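Local atomic coordinates of secreted protein of unknown function DUF1311 (Pseudomonas putida, PDB entry 3GI7), a protein that is a secreted protein of unknown function with an LprI-like domain, which may act as a lysozyme inhibitor. Residues E14-Q17 and Q18-A21; Y88-A91 and W92-I96. All blocks are in the same frame, centred on the assembly; numbering follows the deposited sequence.

Interaction 1 (E14-Q17 and Q18-A21); sequences ETDQ and QTFA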
loop_
_atom_site.group_PDB
_atom_site.type_symbol
_atom_site.label_atom_id
_atom_site.label_comp_id
_atom_site.label_asym_id
_atom_site.label_seq_id
_atom_site.Cartn_x
_atom_site.Cartn_y
_atom_site.Cartn_z
ATOM N N GLU A 14 6.562 25.831 6.503
ATOM C CA GLU A 14 7.761 26.397 7.075
ATOM C C GLU A 14 7.437 27.204 8.346
ATOM O O GLU A 14 8.342 27.382 9.175
ATOM C CB GLU A 14 8.516 27.229 6.028
ATOM C CG GLU A 14 9.029 26.405 4.805
ATOM N N THR A 15 6.176 27.669 8.516
ATOM C CA THR A 15 5.834 28.574 9.628
ATOM C C THR A 15 4.552 28.325 10.437
ATOM O O THR A 15 4.352 29.002 11.430
ATOM C CB THR A 15 5.720 30.072 9.146
ATOM O OG1 THR A 15 4.546 30.192 8.346
ATOM C CG2 THR A 15 6.956 30.525 8.349
ATOM N N ASP A 16 3.671 27.410 10.041
ATOM C CA ASP A 16 2.352 27.325 10.666
ATOM C C ASP A 16 2.372 26.382 11.864
ATOM O O ASP A 16 2.760 25.243 11.731
ATOM C CB ASP A 16 1.328 26.817 9.644
ATOM C CG ASP A 16 -0.037 26.656 10.234
ATOM O OD1 ASP A 16 -0.574 27.650 10.755
ATOM O OD2 ASP A 16 -0.562 25.526 10.200
ATOM N N GLN A 17 1.933 26.862 13.023
ATOM C CA GLN A 17 2.029 26.079 14.249
ATOM C C GLN A 17 1.162 24.820 14.199
ATOM O O GLN A 17 1.594 23.776 14.629
ATOM C CB GLN A 17 1.650 26.912 15.465
ATOM C CG GLN A 17 1.993 26.253 16.786
ATOM C CD GLN A 17 1.716 27.183 17.961
ATOM O OE1 GLN A 17 0.584 27.615 18.145
ATOM N NE2 GLN A 17 2.750 27.500 18.748
ATOM N N GLN A 18 -0.071 24.937 13.704
ATOM C CA GLN A 18 -0.969 23.781 13.704
ATOM C C GLN A 18 -0.466 22.662 12.797
ATOM O O GLN A 18 -0.511 21.489 13.185
ATOM C CB GLN A 18 -2.403 24.206 13.360
ATOM C CG GLN A 18 -3.378 23.046 13.532
ATOM C CD GLN A 18 -4.814 23.401 13.188
ATOM O OE1 GLN A 18 -5.079 24.363 12.457
ATOM N NE2 GLN A 18 -5.748 22.592 13.680
ATOM N N THR A 19 0.083 23.005 11.633
ATOM C CA THR A 19 0.705 22.002 10.760
ATOM C C THR A 19 1.807 21.229 11.490
ATOM O O THR A 19 1.817 19.986 11.482
ATOM C CB THR A 19 1.270 22.639 9.481
ATOM O OG1 THR A 19 0.225 23.382 8.844
ATOM C CG2 THR A 19 1.860 21.560 8.524
ATOM N N PHE A 20 2.721 21.967 12.137
ATOM C CA PHE A 20 3.782 21.361 12.900
ATOM C C PHE A 20 3.236 20.482 14.028
ATOM O O PHE A 20 3.675 19.340 14.160
ATOM C CB PHE A 20 4.658 22.466 13.505
ATOM C CG PHE A 20 5.798 21.958 14.310
ATOM C CD1 PHE A 20 6.964 21.543 13.690
ATOM C CD2 PHE A 20 5.733 21.964 15.699
ATOM C CE1 PHE A 20 8.023 21.071 14.423
ATOM C CE2 PHE A 20 6.793 21.514 16.443
ATOM C CZ PHE A 20 7.944 21.037 15.788
ATOM N N ALA A 21 2.336 21.043 14.856
ATOM C CA ALA A 21 1.835 20.347 16.057
ATOM C C ALA A 21 1.088 19.057 15.649
ATOM O O ALA A 21 1.257 18.023 16.279
ATOM C CB ALA A 21 0.912 21.252 16.886
HETATM O O HOH W 1 -1.414 27.439 13.235
HETATM O O HOH W 2 -3.236 26.137 10.147
#
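Asp-16 and Thr-19 meet at the start of helix 17-49, where Asp-16 is the N-cap and its carboxylate closes the first turn. One oxygen, OD2, takes both direct bonds. The hydroxyl OG1 of Thr-19 donates to the anti lone pair of Asp-16 OD2 at 2.7 Å, while Thr-19 N reaches the same OD2 from above the carboxylate plane at 3.0 Å. Two torsions bring this about: Asp-16 CG stands opposite its own backbone N (chi1 178°), and Thr-19 OG1 lies beside the amide of its residue (chi1 -54°). The two side chains cross at about a right angle.

Backbone bonding begins beneath this cap. Phe-20 N makes a weak bond to Asp-16 O, and Ala-21 N a firm one to Gln-17 O at 2.8 Å.

Phe-25 of the second subunit packs against Asp-16, Gln-18 and Thr-19, so the capped end forms part of a subunit interface.

Two waters add to the carboxylate's partners. One molecule donates to Asp-16 OD2 and, weakly, to Gln-18 OE1. Another joins the second oxygen to the helix start, donating to Asp-16 OD1 at 2.6 Å and accepting from Gln-18 N at 2.9 Å.

Interaction 2 (Y88-A91 and W92-I96); sequences YQIA and WNSCI
Tyr-88 and Trp-92, one turn apart on helix 86-111, point their side chains the same way and lie side by side. Their rings are nearly parallel, the planes 16° apart, but are slid so far that they barely overlap; the centroids of the tyrosine ring and the six-membered ring of the indole lie 5.9 Å apart. Contact is made near the phenol's end: Tyr-88 OH lies 3.6 Å from Trp-92 CE3. Both residues hold CG anti to the backbone N (chi1 177° and -179°), which sends the two rings off the helix together. Thr-78 touches both side chains, and Cys-74 of helix 55-77 packs on the indole.

Regular i to i+4 backbone bonds run beneath, from Trp-92 N to Tyr-88 O through Cys-95 N to Ala-91 O. Ile-90 O accepts twice, from Ser-94 N at 2.9 Å and Ser-94 OG at 2.7 Å, the donors arriving from opposite faces of the carbonyl plane. With the hydroxyl of Ser-94 removed, as by an alanine here, Ile-90 O is likely to lose its second donor and keep the Ser-94 amide.

Cys-95 is joined to Cys-74 by a disulfide, and Asn-93 OD1 is hydrogen-bonded to Lys-27 NZ of helix 17-49. This turn is therefore tied covalently to one neighbouring helix and by a hydrogen bond to the other.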
loop_
_atom_site.group_PDB
_atom_site.type_symbol
_atom_site.label_atom_id
_atom_site.label_comp_id
_atom_site.label_asym_id
_atom_site.label_seq_id
_atom_site.Cartn_x
_atom_site.Cartn_y
_atom_site.Cartn_z
ATOM N N TYR A 88 11.391 19.947 7.841
ATOM C CA TYR A 88 11.973 18.642 8.042
ATOM C C TYR A 88 11.195 17.843 9.071
ATOM O O TYR A 88 10.888 16.653 8.855
ATOM C CB TYR A 88 13.396 18.755 8.485
ATOM C CG TYR A 88 14.075 17.436 8.792
ATOM C CD1 TYR A 88 13.946 16.841 10.045
ATOM C CD2 TYR A 88 14.888 16.813 7.844
ATOM C CE1 TYR A 88 14.603 15.665 10.354
ATOM C CE2 TYR A 88 15.551 15.605 8.134
ATOM C CZ TYR A 88 15.384 15.051 9.390
ATOM O OH TYR A 88 16.045 13.936 9.720
ATOM N N GLN A 89 10.879 18.470 10.187
ATOM C CA GLN A 89 10.114 17.753 11.219
ATOM C C GLN A 89 8.723 17.313 10.733
ATOM O O GLN A 89 8.293 16.183 11.010
ATOM C CB GLN A 89 9.942 18.604 12.454
ATOM C CG GLN A 89 11.176 18.939 13.192
ATOM C CD GLN A 89 11.977 17.755 13.502
ATOM O OE1 GLN A 89 13.141 17.627 13.066
ATOM N NE2 GLN A 89 11.408 16.884 14.297
ATOM N N ILE A 90 8.021 18.198 10.030
ATOM C CA ILE A 90 6.711 17.879 9.464
ATOM C C ILE A 90 6.848 16.719 8.455
ATOM O O ILE A 90 6.034 15.778 8.458
ATOM C CB ILE A 90 6.071 19.128 8.816
ATOM C CG1 ILE A 90 5.694 20.168 9.895
ATOM C CG2 ILE A 90 4.910 18.724 7.893
ATOM C CD1 ILE A 90 5.457 21.558 9.360
ATOM N N ALA A 91 7.843 16.795 7.568
ATOM C CA ALA A 91 8.061 15.749 6.566
ATOM C C ALA A 91 8.419 14.398 7.211
ATOM O O ALA A 91 7.876 13.329 6.791
ATOM C CB ALA A 91 9.144 16.163 5.562
ATOM N N TRP A 92 9.304 14.458 8.195
ATOM C CA TRP A 92 9.760 13.290 8.922
ATOM C C TRP A 92 8.590 12.641 9.628
ATOM O O TRP A 92 8.317 11.446 9.430
ATOM C CB TRP A 92 10.856 13.626 9.934
ATOM C CG TRP A 92 11.332 12.440 10.638
ATOM C CD1 TRP A 92 10.821 11.921 11.796
ATOM C CD2 TRP A 92 12.434 11.594 10.268
ATOM N NE1 TRP A 92 11.516 10.777 12.139
ATOM C CE2 TRP A 92 12.505 10.560 11.223
ATOM C CE3 TRP A 92 13.341 11.595 9.202
ATOM C CZ2 TRP A 92 13.451 9.547 11.155
ATOM C CZ3 TRP A 92 14.291 10.592 9.138
ATOM C CH2 TRP A 92 14.335 9.579 10.109
ATOM N N ASN A 93 7.864 13.444 10.392
ATOM C CA ASN A 93 6.709 12.963 11.138
ATOM C C ASN A 93 5.592 12.408 10.248
ATOM O O ASN A 93 4.992 11.371 10.604
ATOM C CB ASN A 93 6.201 14.040 12.105
ATOM C CG ASN A 93 7.099 14.235 13.268
ATOM O OD1 ASN A 93 7.865 13.343 13.612
ATOM N ND2 ASN A 93 7.007 15.403 13.924
ATOM N N SER A 94 5.336 13.032 9.101
ATOM C CA SER A 94 4.341 12.530 8.127
ATOM C C SER A 94 4.785 11.200 7.521
ATOM O O SER A 94 3.960 10.303 7.338
ATOM C CB SER A 94 4.087 13.534 6.993
ATOM O OG SER A 94 3.699 14.765 7.574
ATOM N N CYS A 95 6.065 11.079 7.240
ATOM C CA CYS A 95 6.625 9.848 6.695
ATOM C C CYS A 95 6.469 8.701 7.727
ATOM O O CYS A 95 5.999 7.596 7.394
ATOM C CB CYS A 95 8.078 10.086 6.311
ATOM S SG CYS A 95 8.893 8.621 5.613
ATOM N N ILE A 96 6.814 8.980 8.970
ATOM C CA ILE A 96 6.730 7.982 10.044
ATOM C C ILE A 96 5.280 7.564 10.173
ATOM O O ILE A 96 4.980 6.358 10.262
ATOM C CB ILE A 96 7.270 8.463 11.398
ATOM C CG1 ILE A 96 8.797 8.743 11.393
ATOM C CG2 ILE A 96 6.983 7.426 12.521
ATOM C CD1 ILE A 96 9.699 7.550 11.009
#

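From the N terminus, the chain reaches interaction 1 where the leading loop turns into helix 17-49, passes through helix 55-77, and comes to interaction 2 near the start of helix 86-111. Each contact is local to its own turn and closes no long loop; the two follow in series, neither nested nor crossing. In space they are neighbours, with centres about 12 Å apart, and they touch directly. Thr-19 CG2 packs on Ile-90 CD1 at 3.7 Å, Phe-20 CE1 on Gln-89 CB at 3.7 Å, and Phe-20 CA on Ile-90 CG1 at 3.8 Å. The capped first turn of helix 17-49 thus rests against the early turns of helix 86-111 in this three-helix chain.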